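Long-range contact in proline dehydrogenase (Bradyrhizobium japonicum USDA 110, PDB 3HAZ), which probably oxidizes proline to glutamate with two active sites, an FAD-dependent proline dehydrogenase and an NAD-dependent aldehyde dehydrogenase: residues P4-D18 with K318-R332. Numbering follows the deposited sequence.
Sequences PNIPPPFTAPYAPDD and KRASAVIDYVDALAR
Lys318 NZ donates two hydrogen bonds to residues 4-18, to Pro16 O (2.8 Å) and to Asp18 OD1 (2.8 Å), the second also a salt bridge. The N-terminal arm, without regular helix or strand, here runs antiparallel to helix 320-333 on the outside of the proline dehydrogenase TIM-type barrel: the CA atoms of Ala12 and Arg319, and those of Pro4 and Arg332, each lie 6.4 Å apart. The lysine chain extends straight beyond CG, its methylenes lying along the Pro16 ring with the two side chains pointing opposite ways. NZ meets Pro16 O almost head-on (C=O...N 167°), whereas Asp18 OD1 is approached from above its carboxylate plane. NZ also hydrogen-bonds to Tyr363 O, so one ammonium group bridges the arm and the loop before helix 369-384. A methionine in place of Lys318 would probably leave the Asp18 carboxylate, close to the FAD-binding Thr367, without its charged mate and Pro16 O without this donor. Arg319 bends at chi3, which brings its guanidinium against Tyr14; CD1 of that ring lies over one guanidinium face, 3.4 Å from NH1, with the two planes tilted 56° apart. Arg319 NH2 hydrogen-bonds to Gln317 OE1 and Ala284 O, while water 4 joins NH1 to Ala12 O. Two waters link the Tyr326 hydroxyl to Pro7 O and Phe10 N, and water 1 donates to both Asn5 O and Ala329 O. Phe10 swings its ring, CG anti to the backbone N, between Ala322, Val323 and Tyr326. With Tyr326 it forms an offset edge-to-face pair (centroids 5.7 Å apart, planes at 71°), and Phe10 CB makes a CH-pi contact, 4.2 Å from the Tyr326 centroid. Pro7 packs across Tyr326, Ala329 and Leu330, with its CG 3.6 Å from Leu330 CD1.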
ATOM      1  N   PRO A   4     -48.636 -43.778 -16.717  1.00 73.38           N
ATOM      2  CA  PRO A   4     -48.071 -43.310 -15.443  1.00 67.36           C
ATOM      3  C   PRO A   4     -48.820 -42.091 -14.908  1.00 58.36           C
ATOM      4  O   PRO A   4     -49.570 -41.453 -15.650  1.00 55.87           O
ATOM      5  CB  PRO A   4     -46.638 -42.914 -15.815  1.00 69.52           C
ATOM      6  CG  PRO A   4     -46.339 -43.667 -17.059  1.00 71.19           C
ATOM      7  CD  PRO A   4     -47.636 -43.761 -17.798  1.00 73.81           C
ATOM      8  N   ASN A   5     -48.607 -41.770 -13.637  1.00 50.32           N
ATOM      9  CA  ASN A   5     -49.306 -40.663 -12.993  1.00 47.43           C
ATOM     10  C   ASN A   5     -48.942 -39.301 -13.583  1.00 42.39           C
ATOM     11  O   ASN A   5     -47.772 -39.031 -13.861  1.00 34.06           O
ATOM     12  CB  ASN A   5     -49.005 -40.645 -11.490  1.00 49.36           C
ATOM     13  CG  ASN A   5     -49.196 -41.999 -10.834  1.00 53.32           C
ATOM     14  OD1 ASN A   5     -49.929 -42.853 -11.336  1.00 47.19           O
ATOM     15  ND2 ASN A   5     -48.539 -42.198  -9.696  1.00 58.21           N
ATOM     16  N   ILE A   6     -49.943 -38.447 -13.770  1.00 40.54           N
ATOM     17  CA  ILE A   6     -49.684 -37.045 -14.073  1.00 41.51           C
ATOM     18  C   ILE A   6     -48.859 -36.468 -12.928  1.00 41.29           C
ATOM     19  O   ILE A   6     -49.248 -36.579 -11.768  1.00 42.17           O
ATOM     20  CB  ILE A   6     -50.993 -36.241 -14.210  1.00 39.88           C
ATOM     21  CG1 ILE A   6     -51.778 -36.701 -15.443  1.00 46.06           C
ATOM     22  CG2 ILE A   6     -50.696 -34.748 -14.292  1.00 34.03           C
ATOM     23  CD1 ILE A   6     -53.157 -36.071 -15.573  1.00 46.61           C
ATOM     24  N   PRO A   7     -47.699 -35.868 -13.247  1.00 41.89           N
ATOM     25  CA  PRO A   7     -46.820 -35.290 -12.225  1.00 37.52           C
ATOM     26  C   PRO A   7     -47.505 -34.184 -11.419  1.00 38.78           C
ATOM     27  O   PRO A   7     -48.374 -33.488 -11.945  1.00 34.22           O
ATOM     28  CB  PRO A   7     -45.675 -34.693 -13.056  1.00 39.61           C
ATOM     29  CG  PRO A   7     -46.268 -34.527 -14.442  1.00 37.58           C
ATOM     30  CD  PRO A   7     -47.106 -35.752 -14.588  1.00 37.70           C
ATOM     31  N   PRO A   8     -47.112 -34.025 -10.147  1.00 40.54           N
ATOM     32  CA  PRO A   8     -47.619 -32.949  -9.285  1.00 45.82           C
ATOM     33  C   PRO A   8     -47.198 -31.585  -9.822  1.00 38.21           C
ATOM     34  O   PRO A   8     -46.224 -31.504 -10.567  1.00 33.92           O
ATOM     35  CB  PRO A   8     -46.922 -33.208  -7.939  1.00 46.47           C
ATOM     36  CG  PRO A   8     -46.410 -34.614  -8.015  1.00 52.16           C
ATOM     37  CD  PRO A   8     -46.111 -34.860  -9.463  1.00 45.30           C
ATOM     38  N   PRO A   9     -47.925 -30.521  -9.452  1.00 38.15           N
ATOM     39  CA  PRO A   9     -47.537 -29.181  -9.898  1.00 33.40           C
ATOM     40  C   PRO A   9     -46.063 -28.931  -9.611  1.00 33.80           C
ATOM     41  O   PRO A   9     -45.606 -29.208  -8.505  1.00 31.90           O
ATOM     42  CB  PRO A   9     -48.415 -28.267  -9.048  1.00 38.27           C
ATOM     43  CG  PRO A   9     -49.642 -29.087  -8.781  1.00 39.88           C
ATOM     44  CD  PRO A   9     -49.164 -30.508  -8.655  1.00 38.15           C
ATOM     45  N   PHE A  10     -45.331 -28.426 -10.600  1.00 27.43           N
ATOM     46  CA  PHE A  10     -43.889 -28.235 -10.468  1.00 27.18           C
ATOM     47  C   PHE A  10     -43.526 -27.286  -9.322  1.00 33.81           C
ATOM     48  O   PHE A  10     -44.090 -26.197  -9.205  1.00 32.16           O
ATOM     49  CB  PHE A  10     -43.313 -27.716 -11.783  1.00 23.25           C
ATOM     50  CG  PHE A  10     -41.815 -27.638 -11.805  1.00 26.06           C
ATOM     51  CD1 PHE A  10     -41.053 -28.776 -12.007  1.00 31.96           C
ATOM     52  CD2 PHE A  10     -41.172 -26.425 -11.655  1.00 24.01           C
ATOM     53  CE1 PHE A  10     -39.670 -28.704 -12.044  1.00 34.12           C
ATOM     54  CE2 PHE A  10     -39.788 -26.344 -11.692  1.00 22.19           C
ATOM     55  CZ  PHE A  10     -39.038 -27.485 -11.885  1.00 30.52           C
ATOM     56  N   THR A  11     -42.569 -27.693  -8.490  1.00 33.88           N
ATOM     57  CA  THR A  11     -42.197 -26.897  -7.326  1.00 36.60           C
ATOM     58  C   THR A  11     -40.757 -27.131  -6.836  1.00 47.67           C
ATOM     59  O   THR A  11     -40.515 -27.284  -5.639  1.00 56.85           O
ATOM     60  CB  THR A  11     -43.197 -27.124  -6.162  1.00 41.72           C
ATOM     61  OG1 THR A  11     -42.785 -26.372  -5.015  1.00 40.40           O
ATOM     62  CG2 THR A  11     -43.279 -28.600  -5.796  1.00 37.72           C
ATOM     63  N   ALA A  12     -39.803 -27.140  -7.760  1.00 41.15           N
ATOM     64  CA  ALA A  12     -38.391 -27.289  -7.400  1.00 35.31           C
ATOM     65  C   ALA A  12     -37.879 -26.089  -6.601  1.00 35.74           C
ATOM     66  O   ALA A  12     -38.395 -24.978  -6.747  1.00 31.54           O
ATOM     67  CB  ALA A  12     -37.545 -27.486  -8.650  1.00 28.40           C
ATOM     68  N   PRO A  13     -36.860 -26.309  -5.751  1.00 33.30           N
ATOM     69  CA  PRO A  13     -36.248 -25.201  -5.006  1.00 28.31           C
ATOM     70  C   PRO A  13     -35.748 -24.112  -5.950  1.00 26.97           C
ATOM     71  O   PRO A  13     -35.074 -24.412  -6.937  1.00 23.18           O
ATOM     72  CB  PRO A  13     -35.076 -25.873  -4.278  1.00 31.09           C
ATOM     73  CG  PRO A  13     -35.521 -27.302  -4.114  1.00 29.61           C
ATOM     74  CD  PRO A  13     -36.267 -27.610  -5.393  1.00 32.12           C
ATOM     75  N   TYR A  14     -36.075 -22.863  -5.629  1.00 23.71           N
ATOM     76  CA  TYR A  14     -35.895 -21.736  -6.538  1.00 24.32           C
ATOM     77  C   TYR A  14     -34.437 -21.388  -6.810  1.00 25.84           C
ATOM     78  O   TYR A  14     -34.050 -21.172  -7.957  1.00 26.41           O
ATOM     79  CB  TYR A  14     -36.616 -20.502  -5.983  1.00 24.06           C
ATOM     80  CG  TYR A  14     -36.993 -19.472  -7.028  1.00 24.75           C
ATOM     81  CD1 TYR A  14     -38.071 -19.687  -7.886  1.00 29.60           C
ATOM     82  CD2 TYR A  14     -36.281 -18.284  -7.152  1.00 20.62           C
ATOM     83  CE1 TYR A  14     -38.429 -18.748  -8.835  1.00 25.55           C
ATOM     84  CE2 TYR A  14     -36.630 -17.340  -8.100  1.00 24.71           C
ATOM     85  CZ  TYR A  14     -37.706 -17.577  -8.939  1.00 27.34           C
ATOM     86  OH  TYR A  14     -38.061 -16.640  -9.883  1.00 23.46           O
ATOM     87  N   ALA A  15     -33.632 -21.322  -5.754  1.00 22.55           N
ATOM     88  CA  ALA A  15     -32.252 -20.859  -5.881  1.00 25.64           C
ATOM     89  C   ALA A  15     -31.269 -21.662  -5.035  1.00 29.25           C
ATOM     90  O   ALA A  15     -30.660 -21.121  -4.116  1.00 32.90           O
ATOM     91  CB  ALA A  15     -32.159 -19.379  -5.515  1.00 25.59           C
ATOM     92  N   PRO A  16     -31.101 -22.954  -5.350  1.00 28.10           N
ATOM     93  CA  PRO A  16     -30.161 -23.797  -4.595  1.00 31.50           C
ATOM     94  C   PRO A  16     -28.709 -23.343  -4.746  1.00 29.62           C
ATOM     95  O   PRO A  16     -28.396 -22.519  -5.611  1.00 23.97           O
ATOM     96  CB  PRO A  16     -30.358 -25.190  -5.206  1.00 37.55           C
ATOM     97  CG  PRO A  16     -30.968 -24.954  -6.549  1.00 30.67           C
ATOM     98  CD  PRO A  16     -31.763 -23.683  -6.447  1.00 29.03           C
ATOM     99  N   ASP A  17     -27.838 -23.892  -3.902  1.00 38.42           N
ATOM    100  CA  ASP A  17     -26.426 -23.506  -3.842  1.00 35.47           C
ATOM    101  C   ASP A  17     -25.634 -23.954  -5.070  1.00 32.43           C
ATOM    102  O   ASP A  17     -25.614 -25.138  -5.413  1.00 26.48           O
ATOM    103  CB  ASP A  17     -25.793 -24.080  -2.571  1.00 47.72           C
ATOM    104  CG  ASP A  17     -24.283 -23.930  -2.545  1.00 56.68           C
ATOM    105  OD1 ASP A  17     -23.784 -22.788  -2.666  1.00 58.25           O
ATOM    106  OD2 ASP A  17     -23.595 -24.961  -2.393  1.00 60.88           O
ATOM    107  N   ASP A  18     -24.966 -23.002  -5.716  1.00 32.66           N
ATOM    108  CA  ASP A  18     -24.228 -23.269  -6.947  1.00 30.15           C
ATOM    109  C   ASP A  18     -23.167 -24.352  -6.767  1.00 34.01           C
ATOM    110  O   ASP A  18     -23.010 -25.227  -7.619  1.00 29.15           O
ATOM    111  CB  ASP A  18     -23.555 -21.992  -7.458  1.00 28.07           C
ATOM    112  CG  ASP A  18     -24.550 -20.885  -7.773  1.00 31.97           C
ATOM    113  OD1 ASP A  18     -25.364 -20.525  -6.890  1.00 29.81           O
ATOM    114  OD2 ASP A  18     -24.501 -20.360  -8.904  1.00 26.30           O
ATOM    115  N   LYS A 318     -31.023 -23.099 -12.405  1.00 22.53           N
ATOM    116  CA  LYS A 318     -30.671 -24.255 -11.597  1.00 25.52           C
ATOM    117  C   LYS A 318     -31.775 -25.314 -11.633  1.00 24.26           C
ATOM    118  O   LYS A 318     -31.502 -26.503 -11.477  1.00 23.11           O
ATOM    119  CB  LYS A 318     -30.363 -23.815 -10.162  1.00 22.78           C
ATOM    120  CG  LYS A 318     -29.341 -22.670 -10.090  1.00 19.05           C
ATOM    121  CD  LYS A 318     -29.178 -22.149  -8.663  1.00 20.63           C
ATOM    122  CE  LYS A 318     -28.119 -21.040  -8.595  1.00 26.99           C
ATOM    123  NZ  LYS A 318     -28.145 -20.306  -7.282  1.00 28.31           N
ATOM    124  N   ARG A 319     -33.012 -24.884 -11.872  1.00 22.96           N
ATOM    125  CA  ARG A 319     -34.153 -25.810 -11.927  1.00 28.07           C
ATOM    126  C   ARG A 319     -34.273 -26.567 -13.251  1.00 24.64           C
ATOM    127  O   ARG A 319     -35.154 -27.408 -13.406  1.00 27.35           O
ATOM    128  CB  ARG A 319     -35.468 -25.069 -11.653  1.00 23.33           C
ATOM    129  CG  ARG A 319     -35.646 -24.595 -10.212  1.00 21.51           C
ATOM    130  CD  ARG A 319     -36.901 -23.741 -10.067  1.00 22.03           C
ATOM    131  NE  ARG A 319     -36.806 -22.510 -10.846  1.00 23.08           N
ATOM    132  CZ  ARG A 319     -37.794 -21.633 -10.992  1.00 23.82           C
ATOM    133  NH1 ARG A 319     -38.967 -21.844 -10.407  1.00 21.46           N
ATOM    134  NH2 ARG A 319     -37.607 -20.542 -11.727  1.00 20.17           N
ATOM    135  N   ALA A 320     -33.386 -26.280 -14.197  1.00 23.50           N
ATOM    136  CA  ALA A 320     -33.523 -26.816 -15.557  1.00 25.95           C
ATOM    137  C   ALA A 320     -33.666 -28.343 -15.613  1.00 26.38           C
ATOM    138  O   ALA A 320     -34.552 -28.868 -16.294  1.00 22.23           O
ATOM    139  CB  ALA A 320     -32.367 -26.351 -16.429  1.00 24.34           C
ATOM    140  N   SER A 321     -32.797 -29.057 -14.903  1.00 24.07           N
ATOM    141  CA  SER A 321     -32.822 -30.515 -14.945  1.00 26.82           C
ATOM    142  C   SER A 321     -34.147 -31.074 -14.414  1.00 26.53           C
ATOM    143  O   SER A 321     -34.655 -32.080 -14.919  1.00 24.56           O
ATOM    144  CB  SER A 321     -31.636 -31.104 -14.170  1.00 33.54           C
ATOM    145  OG  SER A 321     -31.537 -32.504 -14.389  1.00 33.99           O
ATOM    146  N   ALA A 322     -34.703 -30.415 -13.401  1.00 28.51           N
ATOM    147  CA  ALA A 322     -35.976 -30.831 -12.817  1.00 30.22           C
ATOM    148  C   ALA A 322     -37.147 -30.552 -13.761  1.00 28.52           C
ATOM    149  O   ALA A 322     -38.122 -31.303 -13.794  1.00 30.72           O
ATOM    150  CB  ALA A 322     -36.194 -30.145 -11.468  1.00 33.17           C
ATOM    151  N   VAL A 323     -37.053 -29.470 -14.526  1.00 21.75           N
ATOM    152  CA  VAL A 323     -38.071 -29.174 -15.529  1.00 30.68           C
ATOM    153  C   VAL A 323     -38.112 -30.295 -16.574  1.00 33.94           C
ATOM    154  O   VAL A 323     -39.184 -30.717 -17.025  1.00 23.24           O
ATOM    155  CB  VAL A 323     -37.809 -27.825 -16.223  1.00 25.90           C
ATOM    156  CG1 VAL A 323     -38.807 -27.606 -17.342  1.00 20.54           C
ATOM    157  CG2 VAL A 323     -37.871 -26.676 -15.204  1.00 20.32           C
ATOM    158  N   ILE A 324     -36.934 -30.782 -16.948  1.00 32.06           N
ATOM    159  CA  ILE A 324     -36.838 -31.869 -17.914  1.00 28.40           C
ATOM    160  C   ILE A 324     -37.500 -33.138 -17.373  1.00 26.40           C
ATOM    161  O   ILE A 324     -38.240 -33.809 -18.091  1.00 26.75           O
ATOM    162  CB  ILE A 324     -35.380 -32.123 -18.321  1.00 26.42           C
ATOM    163  CG1 ILE A 324     -34.856 -30.940 -19.137  1.00 19.88           C
ATOM    164  CG2 ILE A 324     -35.257 -33.412 -19.131  1.00 22.59           C
ATOM    165  CD1 ILE A 324     -33.385 -31.046 -19.495  1.00 17.39           C
ATOM    166  N   ASP A 325     -37.258 -33.448 -16.102  1.00 23.54           N
ATOM    167  CA  ASP A 325     -37.920 -34.587 -15.461  1.00 28.30           C
ATOM    168  C   ASP A 325     -39.435 -34.431 -15.525  1.00 26.60           C
ATOM    169  O   ASP A 325     -40.158 -35.383 -15.810  1.00 28.15           O
ATOM    170  CB  ASP A 325     -37.503 -34.716 -13.995  1.00 32.33           C
ATOM    171  CG  ASP A 325     -36.045 -35.122 -13.823  1.00 41.52           C
ATOM    172  OD1 ASP A 325     -35.456 -35.696 -14.764  1.00 43.02           O
ATOM    173  OD2 ASP A 325     -35.494 -34.880 -12.730  1.00 39.14           O
ATOM    174  N   TYR A 326     -39.903 -33.219 -15.237  1.00 29.60           N
ATOM    175  CA  TYR A 326     -41.329 -32.912 -15.210  1.00 28.70           C
ATOM    176  C   TYR A 326     -41.948 -33.051 -16.597  1.00 30.32           C
ATOM    177  O   TYR A 326     -43.031 -33.624 -16.760  1.00 29.68           O
ATOM    178  CB  TYR A 326     -41.552 -31.491 -14.665  1.00 27.59           C
ATOM    179  CG  TYR A 326     -42.996 -31.038 -14.671  1.00 33.76           C
ATOM    180  CD1 TYR A 326     -43.843 -31.333 -13.609  1.00 30.54           C
ATOM    181  CD2 TYR A 326     -43.509 -30.309 -15.736  1.00 34.06           C
ATOM    182  CE1 TYR A 326     -45.160 -30.917 -13.608  1.00 30.34           C
ATOM    183  CE2 TYR A 326     -44.824 -29.891 -15.747  1.00 29.21           C
ATOM    184  CZ  TYR A 326     -45.648 -30.200 -14.681  1.00 32.27           C
ATOM    185  OH  TYR A 326     -46.960 -29.784 -14.693  1.00 27.12           O
ATOM    186  N   VAL A 327     -41.252 -32.528 -17.598  1.00 26.69           N
ATOM    187  CA  VAL A 327     -41.734 -32.590 -18.966  1.00 27.02           C
ATOM    188  C   VAL A 327     -41.807 -34.035 -19.453  1.00 27.44           C
ATOM    189  O   VAL A 327     -42.772 -34.425 -20.116  1.00 27.57           O
ATOM    190  CB  VAL A 327     -40.865 -31.739 -19.920  1.00 25.74           C
ATOM    191  CG1 VAL A 327     -41.278 -31.973 -21.369  1.00 22.34           C
ATOM    192  CG2 VAL A 327     -40.995 -30.269 -19.564  1.00 33.66           C
ATOM    193  N   ASP A 328     -40.800 -34.834 -19.111  1.00 29.48           N
ATOM    194  CA  ASP A 328     -40.807 -36.245 -19.496  1.00 33.97           C
ATOM    195  C   ASP A 328     -41.974 -36.998 -18.856  1.00 29.61           C
ATOM    196  O   ASP A 328     -42.653 -37.778 -19.519  1.00 30.78           O
ATOM    197  CB  ASP A 328     -39.488 -36.931 -19.132  1.00 40.05           C
ATOM    198  CG  ASP A 328     -39.390 -38.335 -19.711  1.00 45.99           C
ATOM    199  OD1 ASP A 328     -39.569 -38.480 -20.941  1.00 48.21           O
ATOM    200  OD2 ASP A 328     -39.142 -39.288 -18.941  1.00 35.51           O
ATOM    201  N   ALA A 329     -42.193 -36.772 -17.564  1.00 26.86           N
ATOM    202  CA  ALA A 329     -43.296 -37.415 -16.856  1.00 29.21           C
ATOM    203  C   ALA A 329     -44.631 -37.010 -17.468  1.00 33.36           C
ATOM    204  O   ALA A 329     -45.555 -37.815 -17.578  1.00 34.84           O
ATOM    205  CB  ALA A 329     -43.257 -37.055 -15.387  1.00 25.96           C
ATOM    206  N   LEU A 330     -44.720 -35.745 -17.858  1.00 36.85           N
ATOM    207  CA  LEU A 330     -45.897 -35.213 -18.521  1.00 37.58           C
ATOM    208  C   LEU A 330     -46.127 -35.996 -19.813  1.00 37.44           C
ATOM    209  O   LEU A 330     -47.242 -36.432 -20.108  1.00 31.35           O
ATOM    210  CB  LEU A 330     -45.659 -33.737 -18.836  1.00 39.06           C
ATOM    211  CG  LEU A 330     -46.789 -32.723 -18.690  1.00 39.82           C
ATOM    212  CD1 LEU A 330     -47.615 -32.997 -17.445  1.00 38.75           C
ATOM    213  CD2 LEU A 330     -46.197 -31.320 -18.649  1.00 29.68           C
ATOM    214  N   ALA A 331     -45.055 -36.183 -20.574  1.00 29.88           N
ATOM    215  CA  ALA A 331     -45.139 -36.883 -21.849  1.00 36.37           C
ATOM    216  C   ALA A 331     -45.585 -38.335 -21.668  1.00 40.00           C
ATOM    217  O   ALA A 331     -46.453 -38.822 -22.396  1.00 39.59           O
ATOM    218  CB  ALA A 331     -43.808 -36.808 -22.587  1.00 35.01           C
ATOM    219  N   ARG A 332     -44.999 -39.024 -20.692  1.00 33.11           N
ATOM    220  CA  ARG A 332     -45.352 -40.421 -20.451  1.00 39.79           C
ATOM    221  C   ARG A 332     -46.783 -40.540 -19.942  1.00 38.47           C
ATOM    222  O   ARG A 332     -47.519 -41.434 -20.347  1.00 41.71           O
ATOM    223  CB  ARG A 332     -44.388 -41.076 -19.454  1.00 39.65           C
ATOM    224  CG  ARG A 332     -42.920 -41.013 -19.849  1.00 48.48           C
ATOM    225  CD  ARG A 332     -42.062 -41.914 -18.961  1.00 60.01           C
ATOM    226  NE  ARG A 332     -42.580 -41.998 -17.594  1.00 69.65           N
ATOM    227  CZ  ARG A 332     -42.151 -41.257 -16.577  1.00 72.22           C
ATOM    228  NH1 ARG A 332     -42.692 -41.408 -15.374  1.00 72.37           N
ATOM    229  NH2 ARG A 332     -41.184 -40.364 -16.759  1.00 70.80           N
TER
HETATM  230  O   HOH W   1     -45.720 -39.846 -15.705  1.00 42.74           O
HETATM  231  O   HOH W   2     -48.764 -31.320 -13.465  1.00 36.57           O
HETATM  232  O   HOH W   3     -46.802 -27.614 -13.031  1.00 29.63           O
HETATM  233  O   HOH W   4     -39.928 -23.884  -8.721  1.00 31.81           O
HETATM  234  O   HOH W   5     -34.002 -21.921 -10.781  1.00 22.72           O
HETATM  235  O   HOH W   6     -26.291 -18.344  -8.736  1.00 27.98           O